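Local coordinates for protein vanadium-dependent haloperoxidase (Zobellia galactanivorans, PDB 4CIT) that probably catalyses the vanadate-dependent oxidation of iodide by hydrogen peroxide, as a bacterial iodoperoxidase, at residues Glu331-Leu337 with Phe361-Gly367. Sequence-based numbering, arbitrary orientation. Where two conformers were deposited one is given.
Sequences EKYRSNL and FPEYTSG. With VO4 (vanadate ion), chain E; VO4 (vanadate ion), chain D.
K332 runs from helix 307-335 into the curve of the loop 361-367, and its amine is held there by three acceptors. K332 NZ donates to P362 O at 2.8 Å, in the carbonyl plane. K332 NZ also donates to T365 O at 2.8 Å, tilted 29° from the plane of that second carbonyl, and to vanadate O3 (chain E) at 2.7 Å. A bend at the last torsion (chi4 -55°) turns the amine to these oxygens. The F361 ring meets the same oxyanion with its edge. This is the vanadate pocket of a haloperoxidase of the PAP2 superfamily. G367 N also binds the chain E vanadate, S366 OG bonds the chain D vanadate, and R339 and H424 also line the pocket. With an alanine at K332, the P362 and T365 carbonyls would probably lose their shared mate, and the vanadate a cationic partner. E363 N bonds L337 O at 3.1 Å, while E363 OE2 holds H424. Packing is also close where P362 CG makes a CH-pi contact over the Y333 ring face, offset toward the rim, and where the Y364 edge meets E331 OE2. The partly exposed helix end at S335 and N336 is looser. There a water links K332 O and S335 OG to L337 N and Y364 N.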
ATOM      1  N   GLU A 331     -15.034  -4.825  -4.154  1.00  9.28           N
ATOM      2  CA  GLU A 331     -15.610  -6.133  -4.003  1.00  8.80           C
ATOM      3  C   GLU A 331     -16.083  -6.388  -2.572  1.00  9.46           C
ATOM      4  O   GLU A 331     -17.167  -7.040  -2.334  1.00  8.81           O
ATOM      5  CB  GLU A 331     -14.599  -7.215  -4.363  1.00 10.48           C
ATOM      6  CG  GLU A 331     -15.132  -8.653  -4.267  1.00 10.81           C
ATOM      7  CD  GLU A 331     -16.420  -8.861  -5.002  1.00 12.17           C
ATOM      8  OE1 GLU A 331     -16.695  -8.217  -6.033  1.00 13.86           O
ATOM      9  OE2 GLU A 331     -17.273  -9.661  -4.508  1.00 13.06           O
ATOM     10  N   LYS A 332     -15.313  -5.920  -1.606  1.00  7.98           N
ATOM     11  CA  LYS A 332     -15.723  -6.218  -0.211  1.00  7.99           C
ATOM     12  C   LYS A 332     -17.169  -5.796   0.071  1.00  7.81           C
ATOM     13  O   LYS A 332     -17.904  -6.495   0.792  1.00  7.84           O
ATOM     14  CB  LYS A 332     -14.790  -5.559   0.843  1.00  8.78           C
ATOM     15  CG  LYS A 332     -13.454  -6.214   0.995  1.00  8.84           C
ATOM     16  CD  LYS A 332     -12.499  -5.551   2.015  1.00  8.74           C
ATOM     17  CE  LYS A 332     -11.261  -6.346   2.317  1.00  8.99           C
ATOM     18  NZ  LYS A 332     -11.530  -7.741   2.782  1.00  8.90           N
ATOM     19  N   TYR A 333     -17.495  -4.578  -0.356  1.00  8.74           N
ATOM     20  CA  TYR A 333     -18.775  -3.966  -0.085  1.00 10.12           C
ATOM     21  C   TYR A 333     -19.839  -4.339  -1.128  1.00 11.88           C
ATOM     22  O   TYR A 333     -20.995  -4.150  -0.883  1.00 15.46           O
ATOM     23  CB  TYR A 333     -18.646  -2.453   0.273  1.00  9.79           C
ATOM     24  CG  TYR A 333     -18.031  -2.253   1.577  1.00  8.72           C
ATOM     25  CD1 TYR A 333     -18.759  -2.276   2.755  1.00  9.11           C
ATOM     26  CD2 TYR A 333     -16.663  -2.043   1.690  1.00  8.35           C
ATOM     27  CE1 TYR A 333     -18.173  -2.136   3.972  1.00  9.99           C
ATOM     28  CE2 TYR A 333     -16.067  -1.918   2.907  1.00  8.37           C
ATOM     29  CZ  TYR A 333     -16.810  -1.947   4.097  1.00  9.26           C
ATOM     30  OH  TYR A 333     -16.210  -1.723   5.306  1.00  9.91           O
ATOM     31  N   ARG A 334     -19.464  -4.999  -2.211  1.00 10.85           N
ATOM     32  CA  ARG A 334     -20.418  -5.642  -3.121  1.00 11.35           C
ATOM     33  C   ARG A 334     -20.899  -6.935  -2.507  1.00 11.03           C
ATOM     34  O   ARG A 334     -22.112  -7.160  -2.401  1.00 11.92           O
ATOM     35  CB  ARG A 334     -19.808  -5.857  -4.504  1.00 13.26           C
ATOM     36  CG  ARG A 334     -20.600  -6.768  -5.464  1.00 15.25           C
ATOM     37  CD  ARG A 334     -19.985  -7.044  -6.831  1.00 16.82           C
ATOM     38  NE  ARG A 334     -19.754  -5.785  -7.485  1.00 16.54           N
ATOM     39  CZ  ARG A 334     -18.583  -5.164  -7.542  1.00 15.89           C
ATOM     40  NH1 ARG A 334     -17.432  -5.710  -7.114  1.00 15.57           N
ATOM     41  NH2 ARG A 334     -18.562  -3.979  -8.107  1.00 14.65           N
ATOM     42  N   SER A 335     -19.995  -7.812  -2.099  1.00  9.93           N
ATOM     43  CA  SER A 335     -20.347  -9.144  -1.610  1.00 10.77           C
ATOM     44  C   SER A 335     -20.754  -9.104  -0.087  1.00 11.78           C
ATOM     45  O   SER A 335     -21.560  -9.931   0.372  1.00 10.90           O
ATOM     46  CB  SER A 335     -19.211 -10.121  -1.889  1.00 12.00           C
ATOM     47  OG  SER A 335     -18.018  -9.718  -1.294  1.00 12.63           O
ATOM     48  N   ASN A 336     -20.151  -8.164   0.647  0.50 10.38           N
ATOM     49  CA  ASN A 336     -20.453  -7.903   2.032  0.50 10.51           C
ATOM     50  C   ASN A 336     -20.606  -9.199   2.849  0.50  9.84           C
ATOM     51  O   ASN A 336     -21.642  -9.464   3.446  0.50 10.81           O
ATOM     52  CB  ASN A 336     -21.708  -7.041   2.102  0.50 10.99           C
ATOM     53  CG  ASN A 336     -21.969  -6.500   3.490  0.50 11.13           C
ATOM     54  OD1 ASN A 336     -21.071  -6.110   4.222  0.50 11.00           O
ATOM     55  ND2 ASN A 336     -23.229  -6.430   3.833  0.50 13.38           N
ATOM     56  N   LEU A 337     -19.547 -10.002   2.819  1.00  9.69           N
ATOM     57  CA  LEU A 337     -19.534 -11.364   3.361  1.00  9.31           C
ATOM     58  C   LEU A 337     -19.088 -11.462   4.779  1.00  9.49           C
ATOM     59  O   LEU A 337     -18.070 -10.920   5.172  1.00  8.62           O
ATOM     60  CB  LEU A 337     -18.648 -12.218   2.473  1.00  9.72           C
ATOM     61  CG  LEU A 337     -18.718 -13.733   2.731  1.00 11.60           C
ATOM     62  CD1 LEU A 337     -20.102 -14.360   2.431  1.00 14.04           C
ATOM     63  CD2 LEU A 337     -17.598 -14.434   1.912  1.00 12.67           C
ATOM     64  N   PHE A 361     -14.016  -5.205   8.611  1.00  9.69           N
ATOM     65  CA  PHE A 361     -14.520  -4.989   7.292  1.00  9.17           C
ATOM     66  C   PHE A 361     -14.898  -6.322   6.678  1.00  8.70           C
ATOM     67  O   PHE A 361     -14.397  -7.394   7.182  1.00  7.76           O
ATOM     68  CB  PHE A 361     -13.610  -4.162   6.371  1.00  9.99           C
ATOM     69  CG  PHE A 361     -12.159  -4.412   6.527  1.00  8.98           C
ATOM     70  CD1 PHE A 361     -11.551  -5.452   5.867  1.00  9.84           C
ATOM     71  CD2 PHE A 361     -11.405  -3.582   7.313  1.00  8.57           C
ATOM     72  CE1 PHE A 361     -10.208  -5.669   5.937  1.00 10.01           C
ATOM     73  CE2 PHE A 361     -10.062  -3.779   7.448  1.00  8.77           C
ATOM     74  CZ  PHE A 361      -9.447  -4.857   6.790  1.00  9.08           C
ATOM     75  N   PRO A 362     -15.774  -6.319   5.657  1.00  9.24           N
ATOM     76  CA  PRO A 362     -16.214  -7.565   5.071  1.00  8.86           C
ATOM     77  C   PRO A 362     -15.078  -8.420   4.490  1.00  9.62           C
ATOM     78  O   PRO A 362     -13.956  -7.959   4.240  1.00  9.30           O
ATOM     79  CB  PRO A 362     -17.189  -7.139   3.985  1.00  9.01           C
ATOM     80  CG  PRO A 362     -17.713  -5.860   4.506  1.00  9.61           C
ATOM     81  CD  PRO A 362     -16.527  -5.211   5.074  1.00  9.85           C
ATOM     82  N   GLU A 363     -15.393  -9.666   4.295  1.00  9.77           N
ATOM     83  CA  GLU A 363     -14.420 -10.744   4.064  1.00  9.93           C
ATOM     84  C   GLU A 363     -13.835 -10.888   2.639  1.00 10.88           C
ATOM     85  O   GLU A 363     -12.649 -11.290   2.512  1.00 11.77           O
ATOM     86  CB  GLU A 363     -14.996 -12.043   4.550  1.00 12.06           C
ATOM     87  CG  GLU A 363     -13.980 -13.144   4.711  1.00 13.43           C
ATOM     88  CD  GLU A 363     -13.610 -13.877   3.484  1.00 18.94           C
ATOM     89  OE1 GLU A 363     -14.407 -13.955   2.505  1.00 17.65           O
ATOM     90  OE2 GLU A 363     -12.513 -14.480   3.532  1.00 15.36           O
ATOM     91  N   TYR A 364     -14.577 -10.592   1.591  1.00  9.21           N
ATOM     92  CA  TYR A 364     -14.196 -11.105   0.265  1.00  8.46           C
ATOM     93  C   TYR A 364     -14.015  -9.940  -0.703  1.00  7.83           C
ATOM     94  O   TYR A 364     -14.921  -9.166  -0.831  1.00  8.89           O
ATOM     95  CB  TYR A 364     -15.311 -12.017  -0.260  1.00  8.81           C
ATOM     96  CG  TYR A 364     -15.054 -12.683  -1.588  1.00  8.52           C
ATOM     97  CD1 TYR A 364     -14.348 -13.834  -1.708  1.00 10.19           C
ATOM     98  CD2 TYR A 364     -15.530 -12.090  -2.773  1.00  9.07           C
ATOM     99  CE1 TYR A 364     -14.150 -14.443  -2.941  1.00 10.77           C
ATOM    100  CE2 TYR A 364     -15.358 -12.669  -3.996  1.00  8.83           C
ATOM    101  CZ  TYR A 364     -14.670 -13.836  -4.082  1.00  9.95           C
ATOM    102  OH  TYR A 364     -14.524 -14.465  -5.278  1.00 11.19           O
ATOM    103  N   THR A 365     -12.935  -9.795  -1.402  1.00  8.09           N
ATOM    104  CA  THR A 365     -11.698 -10.608  -1.342  1.00  8.35           C
ATOM    105  C   THR A 365     -10.750 -10.038  -0.272  1.00  8.93           C
ATOM    106  O   THR A 365     -11.017  -8.970   0.332  1.00  9.35           O
ATOM    107  CB  THR A 365     -10.992 -10.536  -2.715  1.00  9.16           C
ATOM    108  OG1 THR A 365     -10.989  -9.145  -3.117  1.00  8.38           O
ATOM    109  CG2 THR A 365     -11.651 -11.457  -3.727  1.00 10.68           C
ATOM    110  N   SER A 366      -9.675 -10.759   0.053  1.00  9.05           N
ATOM    111  CA  SER A 366      -8.706 -10.394   1.067  1.00  9.09           C
ATOM    112  C   SER A 366      -7.775  -9.268   0.601  1.00  9.72           C
ATOM    113  O   SER A 366      -7.177  -9.400  -0.474  1.00  8.72           O
ATOM    114  CB  SER A 366      -7.827 -11.594   1.383  1.00  9.26           C
ATOM    115  OG  SER A 366      -6.586 -11.199   2.019  1.00  8.69           O
ATOM    116  N   GLY A 367      -7.750  -8.164   1.371  1.00 10.28           N
ATOM    117  CA  GLY A 367      -6.878  -7.079   1.115  1.00 11.13           C
ATOM    118  C   GLY A 367      -5.412  -7.443   1.028  1.00 10.84           C
ATOM    119  O   GLY A 367      -4.691  -7.014   0.109  1.00  9.18           O
TER
HETATM  120  O3  VO4 E1452      -9.153  -8.479   3.852  1.00 14.80           O
HETATM  121  O2  VO4 D1451      -6.580 -10.004   4.345  1.00 10.34           O
HETATM  122  O   HOH W   1     -17.258  -9.192   1.263  1.00  9.70           O